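Local coordinates for metallo-beta-lactamase (Chryseobacterium indologenes, PDB 3L6N), which hydrolyses the beta-lactam ring of penicillins, cephalosporins and carbapenems with the help of zinc, conferring resistance to these antibiotics, at residues V69-G83 / I93-L105. Residues are numbered along the deposited sequence; the frame is centred on the assembly and turned at random.
With ZN (zinc ion), chain B; ZN (zinc ion), chain C.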
ATOM      1  N   VAL A  69     -13.973  -5.867  -7.134  1.00  7.93           N
ATOM      2  CA  VAL A  69     -13.353  -5.020  -6.112  1.00  8.11           C
ATOM      3  C   VAL A  69     -14.466  -4.273  -5.370  1.00  8.73           C
ATOM      4  O   VAL A  69     -15.303  -3.602  -5.992  1.00  9.72           O
ATOM      5  CB  VAL A  69     -12.363  -4.024  -6.730  1.00  7.68           C
ATOM      6  CG1 VAL A  69     -11.852  -3.042  -5.671  1.00  7.36           C
ATOM      7  CG2 VAL A  69     -11.205  -4.771  -7.359  1.00  8.56           C
ATOM      8  N   VAL A  70     -14.478  -4.410  -4.049  1.00  9.20           N
ATOM      9  CA  VAL A  70     -15.525  -3.798  -3.227  1.00  9.92           C
ATOM     10  C   VAL A  70     -15.025  -2.728  -2.266  1.00  9.86           C
ATOM     11  O   VAL A  70     -15.831  -2.039  -1.644  1.00 10.04           O
ATOM     12  CB  VAL A  70     -16.386  -4.867  -2.486  1.00 10.23           C
ATOM     13  CG1 VAL A  70     -17.018  -5.819  -3.510  1.00 11.90           C
ATOM     14  CG2 VAL A  70     -15.573  -5.629  -1.425  1.00  9.95           C
ATOM     15  N   ALA A  71     -13.703  -2.575  -2.149  1.00  8.56           N
ATOM     16  CA  ALA A  71     -13.130  -1.536  -1.292  1.00  7.67           C
ATOM     17  C   ALA A  71     -11.702  -1.239  -1.717  1.00  7.11           C
ATOM     18  O   ALA A  71     -10.981  -2.140  -2.181  1.00  6.92           O
ATOM     19  CB  ALA A  71     -13.171  -1.955   0.163  1.00  7.69           C
ATOM     20  N   VAL A  72     -11.298   0.018  -1.564  1.00  6.27           N
ATOM     21  CA  VAL A  72      -9.918   0.422  -1.863  1.00  6.06           C
ATOM     22  C   VAL A  72      -9.416   1.208  -0.667  1.00  6.34           C
ATOM     23  O   VAL A  72     -10.047   2.198  -0.270  1.00  5.95           O
ATOM     24  CB  VAL A  72      -9.866   1.312  -3.122  1.00  6.24           C
ATOM     25  CG1 VAL A  72      -8.442   1.839  -3.370  1.00  5.55           C
ATOM     26  CG2 VAL A  72     -10.379   0.545  -4.345  1.00  6.79           C
ATOM     27  N   PHE A  73      -8.309   0.756  -0.081  1.00  5.76           N
ATOM     28  CA  PHE A  73      -7.648   1.464   1.024  1.00  5.43           C
ATOM     29  C   PHE A  73      -6.346   2.094   0.535  1.00  5.26           C
ATOM     30  O   PHE A  73      -5.546   1.421  -0.100  1.00  5.24           O
ATOM     31  CB  PHE A  73      -7.334   0.496   2.171  1.00  6.31           C
ATOM     32  CG  PHE A  73      -8.525   0.134   3.009  1.00  6.66           C
ATOM     33  CD1 PHE A  73      -9.517  -0.721   2.523  1.00  6.85           C
ATOM     34  CD2 PHE A  73      -8.637   0.629   4.307  1.00  6.99           C
ATOM     35  CE1 PHE A  73     -10.618  -1.067   3.304  1.00  7.88           C
ATOM     36  CE2 PHE A  73      -9.742   0.290   5.105  1.00  8.33           C
ATOM     37  CZ  PHE A  73     -10.734  -0.564   4.597  1.00  7.31           C
ATOM     38  N   ALA A  74      -6.143   3.372   0.850  1.00  5.05           N
ATOM     39  CA  ALA A  74      -4.910   4.080   0.465  1.00  4.44           C
ATOM     40  C   ALA A  74      -3.985   4.201   1.656  1.00  5.02           C
ATOM     41  O   ALA A  74      -4.429   4.584   2.746  1.00  5.61           O
ATOM     42  CB  ALA A  74      -5.253   5.486  -0.060  1.00  4.52           C
ATOM     43  N   THR A  75      -2.704   3.887   1.456  1.00  4.59           N
ATOM     44  CA  THR A  75      -1.737   3.970   2.550  1.00  4.58           C
ATOM     45  C   THR A  75      -0.967   5.295   2.610  1.00  4.20           C
ATOM     46  O   THR A  75      -0.180   5.520   3.535  1.00  3.68           O
ATOM     47  CB  THR A  75      -0.773   2.761   2.626  1.00  4.91           C
ATOM     48  OG1 THR A  75       0.071   2.745   1.472  1.00  5.25           O
ATOM     49  CG2 THR A  75      -1.545   1.449   2.737  1.00  5.70           C
ATOM     50  N   HIS A  76      -1.176   6.145   1.607  1.00  3.76           N
ATOM     51  CA  HIS A  76      -0.932   7.600   1.688  1.00  3.78           C
ATOM     52  C   HIS A  76      -1.421   8.275   0.405  1.00  3.73           C
ATOM     53  O   HIS A  76      -2.067   7.614  -0.428  1.00  3.97           O
ATOM     54  CB  HIS A  76       0.519   8.014   2.116  1.00  3.66           C
ATOM     55  CG  HIS A  76       1.617   7.630   1.168  1.00  3.64           C
ATOM     56  ND1 HIS A  76       2.180   6.371   1.147  1.00  3.97           N
ATOM     57  CD2 HIS A  76       2.339   8.378   0.301  1.00  5.81           C
ATOM     58  CE1 HIS A  76       3.156   6.342   0.253  1.00  5.15           C
ATOM     59  NE2 HIS A  76       3.272   7.547  -0.274  1.00  5.01           N
ATOM     60  N   SER A  77      -1.159   9.577   0.254  1.00  3.95           N
ATOM     61  CA  SER A  77      -1.834  10.352  -0.791  1.00  4.68           C
ATOM     62  C   SER A  77      -1.223  10.276  -2.181  1.00  5.30           C
ATOM     63  O   SER A  77      -1.839  10.740  -3.134  1.00  5.23           O
ATOM     64  CB  SER A  77      -1.920  11.826  -0.397  1.00  4.50           C
ATOM     65  OG  SER A  77      -0.642  12.440  -0.516  1.00  5.40           O
ATOM     66  N   HIS A  78      -0.025   9.709  -2.293  1.00  5.41           N
ATOM     67  CA  HIS A  78       0.720   9.737  -3.550  1.00  6.04           C
ATOM     68  C   HIS A  78       0.105   8.891  -4.662  1.00  6.30           C
ATOM     69  O   HIS A  78      -0.729   8.019  -4.418  1.00  6.46           O
ATOM     70  CB  HIS A  78       2.168   9.303  -3.311  1.00  5.51           C
ATOM     71  CG  HIS A  78       3.004  10.330  -2.612  1.00  5.21           C
ATOM     72  ND1 HIS A  78       4.186  10.013  -1.975  1.00  6.90           N
ATOM     73  CD2 HIS A  78       2.839  11.667  -2.467  1.00  7.58           C
ATOM     74  CE1 HIS A  78       4.718  11.121  -1.481  1.00  7.44           C
ATOM     75  NE2 HIS A  78       3.916  12.131  -1.752  1.00  7.95           N
ATOM     76  N   ASP A  79       0.532   9.165  -5.890  1.00  7.02           N
ATOM     77  CA  ASP A  79      -0.034   8.517  -7.090  1.00  7.47           C
ATOM     78  C   ASP A  79       0.034   6.993  -7.099  1.00  6.69           C
ATOM     79  O   ASP A  79      -0.841   6.339  -7.677  1.00  7.12           O
ATOM     80  CB  ASP A  79       0.684   9.011  -8.342  1.00  8.08           C
ATOM     81  CG  ASP A  79       0.399  10.459  -8.669  1.00 12.67           C
ATOM     82  OD1 ASP A  79       1.097  10.973  -9.570  1.00 17.21           O
ATOM     83  OD2 ASP A  79      -0.489  11.094  -8.066  1.00 17.22           O
ATOM     84  N   ASP A  80       1.075   6.434  -6.479  1.00  6.16           N
ATOM     85  CA  ASP A  80       1.272   4.983  -6.411  1.00  5.49           C
ATOM     86  C   ASP A  80       0.511   4.351  -5.248  1.00  5.30           C
ATOM     87  O   ASP A  80       0.643   3.155  -4.996  1.00  5.46           O
ATOM     88  CB  ASP A  80       2.776   4.628  -6.324  1.00  5.86           C
ATOM     89  CG  ASP A  80       3.457   5.219  -5.100  1.00  7.36           C
ATOM     90  OD1 ASP A  80       3.305   6.425  -4.842  1.00  6.87           O
ATOM     91  OD2 ASP A  80       4.180   4.468  -4.393  1.00 10.94           O
ATOM     92  N   ARG A  81      -0.314   5.151  -4.579  0.70  4.54           N
ATOM     93  CA  ARG A  81      -1.009   4.705  -3.379  0.70  4.68           C
ATOM     94  C   ARG A  81      -2.502   4.989  -3.531  0.70  4.47           C
ATOM     95  O   ARG A  81      -3.240   4.148  -4.039  0.70  4.40           O
ATOM     96  CB  ARG A  81      -0.410   5.373  -2.136  0.70  4.72           C
ATOM     97  CG  ARG A  81       1.110   5.194  -2.001  0.70  5.73           C
ATOM     98  CD  ARG A  81       1.482   3.858  -1.366  0.70  7.21           C
ATOM     99  NE  ARG A  81       1.410   2.740  -2.301  0.70  8.21           N
ATOM    100  CZ  ARG A  81       1.924   1.537  -2.056  0.70  9.54           C
ATOM    101  NH1 ARG A  81       2.538   1.301  -0.905  0.70 10.08           N
ATOM    102  NH2 ARG A  81       1.807   0.566  -2.950  0.70  8.53           N
ATOM    103  N   ALA A  82      -2.942   6.182  -3.137  1.00  4.38           N
ATOM    104  CA  ALA A  82      -4.340   6.592  -3.384  1.00  4.56           C
ATOM    105  C   ALA A  82      -4.644   6.702  -4.878  1.00  4.61           C
ATOM    106  O   ALA A  82      -5.746   6.366  -5.323  1.00  4.60           O
ATOM    107  CB  ALA A  82      -4.647   7.918  -2.697  1.00  4.86           C
ATOM    108  N   GLY A  83      -3.676   7.183  -5.645  1.00  4.72           N
ATOM    109  CA  GLY A  83      -3.908   7.445  -7.067  1.00  5.36           C
ATOM    110  C   GLY A  83      -5.092   8.380  -7.257  1.00  5.57           C
ATOM    111  O   GLY A  83      -5.262   9.351  -6.505  1.00  6.26           O
ATOM    112  N   ILE A  93     -17.629   2.040  -5.642  1.00 11.56           N
ATOM    113  CA  ILE A  93     -16.730   1.231  -4.824  1.00 10.84           C
ATOM    114  C   ILE A  93     -16.244   2.105  -3.678  1.00 10.18           C
ATOM    115  O   ILE A  93     -15.683   3.178  -3.903  1.00 10.03           O
ATOM    116  CB  ILE A  93     -15.542   0.699  -5.655  1.00 10.65           C
ATOM    117  CG1 ILE A  93     -16.044  -0.248  -6.758  1.00 10.81           C
ATOM    118  CG2 ILE A  93     -14.496  -0.000  -4.755  1.00 10.28           C
ATOM    119  CD1 ILE A  93     -15.024  -0.532  -7.837  1.00 10.31           C
ATOM    120  N   LYS A  94     -16.486   1.650  -2.455  1.00  9.88           N
ATOM    121  CA  LYS A  94     -16.061   2.376  -1.265  1.00  9.76           C
ATOM    122  C   LYS A  94     -14.543   2.573  -1.253  1.00  9.05           C
ATOM    123  O   LYS A  94     -13.781   1.632  -1.491  1.00  8.87           O
ATOM    124  CB  LYS A  94     -16.502   1.635  -0.012  1.00 10.58           C
ATOM    125  CG  LYS A  94     -18.005   1.654   0.208  1.00 13.22           C
ATOM    126  CD  LYS A  94     -18.350   1.088   1.557  1.00 16.45           C
ATOM    127  CE  LYS A  94     -19.835   1.273   1.848  1.00 20.05           C
ATOM    128  NZ  LYS A  94     -20.174   0.750   3.199  1.00 21.80           N
ATOM    129  N   THR A  95     -14.121   3.802  -0.998  1.00  7.99           N
ATOM    130  CA  THR A  95     -12.704   4.109  -0.862  1.00  7.22           C
ATOM    131  C   THR A  95     -12.414   4.601   0.546  1.00  7.24           C
ATOM    132  O   THR A  95     -13.258   5.274   1.171  1.00  7.33           O
ATOM    133  CB  THR A  95     -12.259   5.173  -1.870  1.00  7.40           C
ATOM    134  OG1 THR A  95     -13.112   6.322  -1.759  1.00  7.06           O
ATOM    135  CG2 THR A  95     -12.326   4.618  -3.286  1.00  6.23           C
ATOM    136  N   TYR A  96     -11.215   4.280   1.026  1.00  6.54           N
ATOM    137  CA  TYR A  96     -10.840   4.501   2.419  1.00  6.70           C
ATOM    138  C   TYR A  96      -9.499   5.198   2.510  1.00  6.75           C
ATOM    139  O   TYR A  96      -8.506   4.751   1.907  1.00  6.97           O
ATOM    140  CB  TYR A  96     -10.746   3.168   3.169  1.00  7.12           C
ATOM    141  CG  TYR A  96     -12.062   2.444   3.369  1.00  9.48           C
ATOM    142  CD1 TYR A  96     -12.631   1.704   2.339  1.00 12.07           C
ATOM    143  CD2 TYR A  96     -12.705   2.471   4.605  1.00 13.04           C
ATOM    144  CE1 TYR A  96     -13.828   1.031   2.514  1.00 14.29           C
ATOM    145  CE2 TYR A  96     -13.909   1.793   4.792  1.00 14.00           C
ATOM    146  CZ  TYR A  96     -14.454   1.081   3.741  1.00 15.24           C
ATOM    147  OH  TYR A  96     -15.641   0.404   3.907  1.00 18.27           O
ATOM    148  N   ALA A  97      -9.461   6.286   3.275  1.00  6.45           N
ATOM    149  CA  ALA A  97      -8.219   7.005   3.547  1.00  6.13           C
ATOM    150  C   ALA A  97      -8.337   7.656   4.906  1.00  6.21           C
ATOM    151  O   ALA A  97      -9.445   7.892   5.397  1.00  6.66           O
ATOM    152  CB  ALA A  97      -7.963   8.074   2.481  1.00  5.90           C
ATOM    153  N   THR A  98      -7.202   7.936   5.526  1.00  6.11           N
ATOM    154  CA  THR A  98      -7.217   8.703   6.770  1.00  6.67           C
ATOM    155  C   THR A  98      -7.598  10.160   6.504  1.00  6.83           C
ATOM    156  O   THR A  98      -7.513  10.644   5.366  1.00  6.74           O
ATOM    157  CB  THR A  98      -5.852   8.718   7.455  1.00  6.44           C
ATOM    158  OG1 THR A  98      -4.914   9.380   6.595  1.00  7.39           O
ATOM    159  CG2 THR A  98      -5.368   7.305   7.785  1.00  6.75           C
ATOM    160  N   ALA A  99      -8.009  10.863   7.560  1.00  6.92           N
ATOM    161  CA  ALA A  99      -8.263  12.300   7.456  1.00  7.56           C
ATOM    162  C   ALA A  99      -7.048  13.053   6.906  1.00  7.60           C
ATOM    163  O   ALA A  99      -7.196  13.909   6.033  1.00  8.31           O
ATOM    164  CB  ALA A  99      -8.697  12.860   8.805  1.00  7.93           C
ATOM    165  N   LYS A 100      -5.848  12.697   7.375  1.00  6.78           N
ATOM    166  CA  LYS A 100      -4.615  13.353   6.916  1.00  6.99           C
ATOM    167  C   LYS A 100      -4.385  13.149   5.423  1.00  6.65           C
ATOM    168  O   LYS A 100      -4.031  14.079   4.698  1.00  6.74           O
ATOM    169  CB  LYS A 100      -3.404  12.848   7.712  1.00  7.37           C
ATOM    170  CG  LYS A 100      -3.458  13.196   9.199  1.00 10.27           C
ATOM    171  CD  LYS A 100      -3.182  14.679   9.454  1.00 13.41           C
ATOM    172  CE  LYS A 100      -3.154  14.991  10.955  1.00 16.29           C
ATOM    173  NZ  LYS A 100      -2.748  16.405  11.240  1.00 17.75           N
ATOM    174  N   THR A 101      -4.596  11.919   4.968  1.00  6.46           N
ATOM    175  CA  THR A 101      -4.405  11.596   3.561  1.00  6.10           C
ATOM    176  C   THR A 101      -5.401  12.379   2.710  1.00  6.07           C
ATOM    177  O   THR A 101      -5.042  12.923   1.665  1.00  6.05           O
ATOM    178  CB  THR A 101      -4.521  10.076   3.343  1.00  5.29           C
ATOM    179  OG1 THR A 101      -3.361   9.452   3.903  1.00  5.63           O
ATOM    180  CG2 THR A 101      -4.588   9.722   1.853  1.00  5.90           C
ATOM    181  N   ASN A 102      -6.645  12.450   3.173  1.00  6.42           N
ATOM    182  CA  ASN A 102      -7.653  13.231   2.473  1.00  6.93           C
ATOM    183  C   ASN A 102      -7.312  14.706   2.409  1.00  6.97           C
ATOM    184  O   ASN A 102      -7.562  15.335   1.398  1.00  7.69           O
ATOM    185  CB  ASN A 102      -9.041  13.024   3.086  1.00  6.73           C
ATOM    186  CG  ASN A 102      -9.694  11.748   2.595  1.00  7.64           C
ATOM    187  OD1 ASN A 102      -9.431  11.297   1.477  1.00  6.80           O
ATOM    188  ND2 ASN A 102     -10.550  11.159   3.421  1.00  8.70           N
ATOM    189  N   GLU A 103      -6.740  15.248   3.482  1.00  7.43           N
ATOM    190  CA  GLU A 103      -6.325  16.648   3.492  1.00  7.63           C
ATOM    191  C   GLU A 103      -5.265  16.902   2.428  1.00  7.52           C
ATOM    192  O   GLU A 103      -5.289  17.934   1.760  1.00  7.91           O
ATOM    193  CB  GLU A 103      -5.788  17.028   4.861  1.00  8.02           C
ATOM    194  CG  GLU A 103      -6.873  17.284   5.878  1.00 10.52           C
ATOM    195  CD  GLU A 103      -6.369  17.181   7.302  1.00 13.43           C
ATOM    196  OE1 GLU A 103      -5.144  17.033   7.516  1.00 13.97           O
ATOM    197  OE2 GLU A 103      -7.214  17.249   8.218  1.00 15.83           O
ATOM    198  N   PHE A 104      -4.341  15.951   2.264  1.00  7.31           N
ATOM    199  CA  PHE A 104      -3.320  16.061   1.225  1.00  7.60           C
ATOM    200  C   PHE A 104      -3.914  15.937  -0.181  1.00  7.51           C
ATOM    201  O   PHE A 104      -3.552  16.690  -1.075  1.00  8.27           O
ATOM    202  CB  PHE A 104      -2.234  14.995   1.408  1.00  7.11           C
ATOM    203  CG  PHE A 104      -1.248  15.283   2.520  1.00  7.52           C
ATOM    204  CD1 PHE A 104      -0.356  14.288   2.912  1.00  8.40           C
ATOM    205  CD2 PHE A 104      -1.193  16.523   3.163  1.00  8.72           C
ATOM    206  CE1 PHE A 104       0.589  14.510   3.906  1.00  8.80           C
ATOM    207  CE2 PHE A 104      -0.249  16.766   4.181  1.00  8.49           C
ATOM    208  CZ  PHE A 104       0.649  15.751   4.552  1.00  7.50           C
ATOM    209  N   LEU A 105      -4.818  14.975  -0.374  1.00  7.86           N
ATOM    210  CA  LEU A 105      -5.474  14.800  -1.665  1.00  8.04           C
ATOM    211  C   LEU A 105      -6.215  16.065  -2.083  1.00  8.79           C
ATOM    212  O   LEU A 105      -6.076  16.530  -3.210  1.00  8.94           O
ATOM    213  CB  LEU A 105      -6.431  13.603  -1.629  1.00  8.00           C
ATOM    214  CG  LEU A 105      -5.771  12.222  -1.554  1.00  7.67           C
ATOM    215  CD1 LEU A 105      -6.810  11.165  -1.169  1.00  7.64           C
ATOM    216  CD2 LEU A 105      -5.066  11.873  -2.863  1.00  6.08           C
TER
HETATM  217 ZN    ZN B 301       4.869   8.190  -1.475  1.00  9.28          ZN
HETATM  218 ZN    ZN C 302       5.526   4.915  -2.916  0.70 12.23          ZN
HETATM  219  O   HOH W   1     -18.091  -0.932  -2.169  1.00 14.22           O
HETATM  220  O   HOH W   2      -4.817   6.900   4.189  1.00  6.28           O
HETATM  221  O   HOH W   3       5.062   6.944  -2.911  1.00 10.54           O
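The rings of Phe-73 and Tyr-96 form an offset stack, centroids 4.1 Å apart and planes only 4° from parallel. Tyr-96 CB lies over the Phe-73 face, a CH-pi contact. Phe-73 CZ in turn sits over the Tyr-96 ring, 3.5 Å from its CG. Both side chains leave the same side of the sheet with CG anti to the carbonyl carbon (chi1 -77° in Phe-73, -68° in Tyr-96), and the rings lie nearly parallel. The Tyr-96 edge meets Val-72 O in its plane, and Ala-71 CB touches CE1.

Strands 69-73 and 94-97 run parallel. Three backbone hydrogen bonds join them: Val-72 N to Lys-94 O, Tyr-96 N to Val-72 O at 2.7 Å, and Ala-74 N to Tyr-96 O. On the face opposite Phe-73 and Tyr-96, Val-72 CB meets Thr-95 CG2. Ile-93 CG2 packs against the Val-70 to Ala-71 peptide. A water bridges Val-70 O and Lys-94 N.

Past the strands, the zinc-binding loop rests on helix 99-107. Thr-101 CG2 touches Ser-77 N at 3.8 Å, and Leu-105 CD2 touches both Ser-77 O and Ala-82 CB. A second water joins Ala-74 O, Thr-98 N and Thr-101 OG1; Thr-101 OG1 also hydrogen-bonds Asp-142 OD2. His-76 NE2 and His-78 ND1 bind one zinc with His-139. Asp-80 OD2 binds the other, 2.0 Å away, with Cys-158 and His-200. A water bridges the metals.

The strands belong to a beta-alpha-beta unit of the metallo-beta-lactamase fold. Helix 86-90 packs on Val-72, Ile-93 and Thr-95 through Phe-88, and strands 41-45 and 115-116 flank the pair.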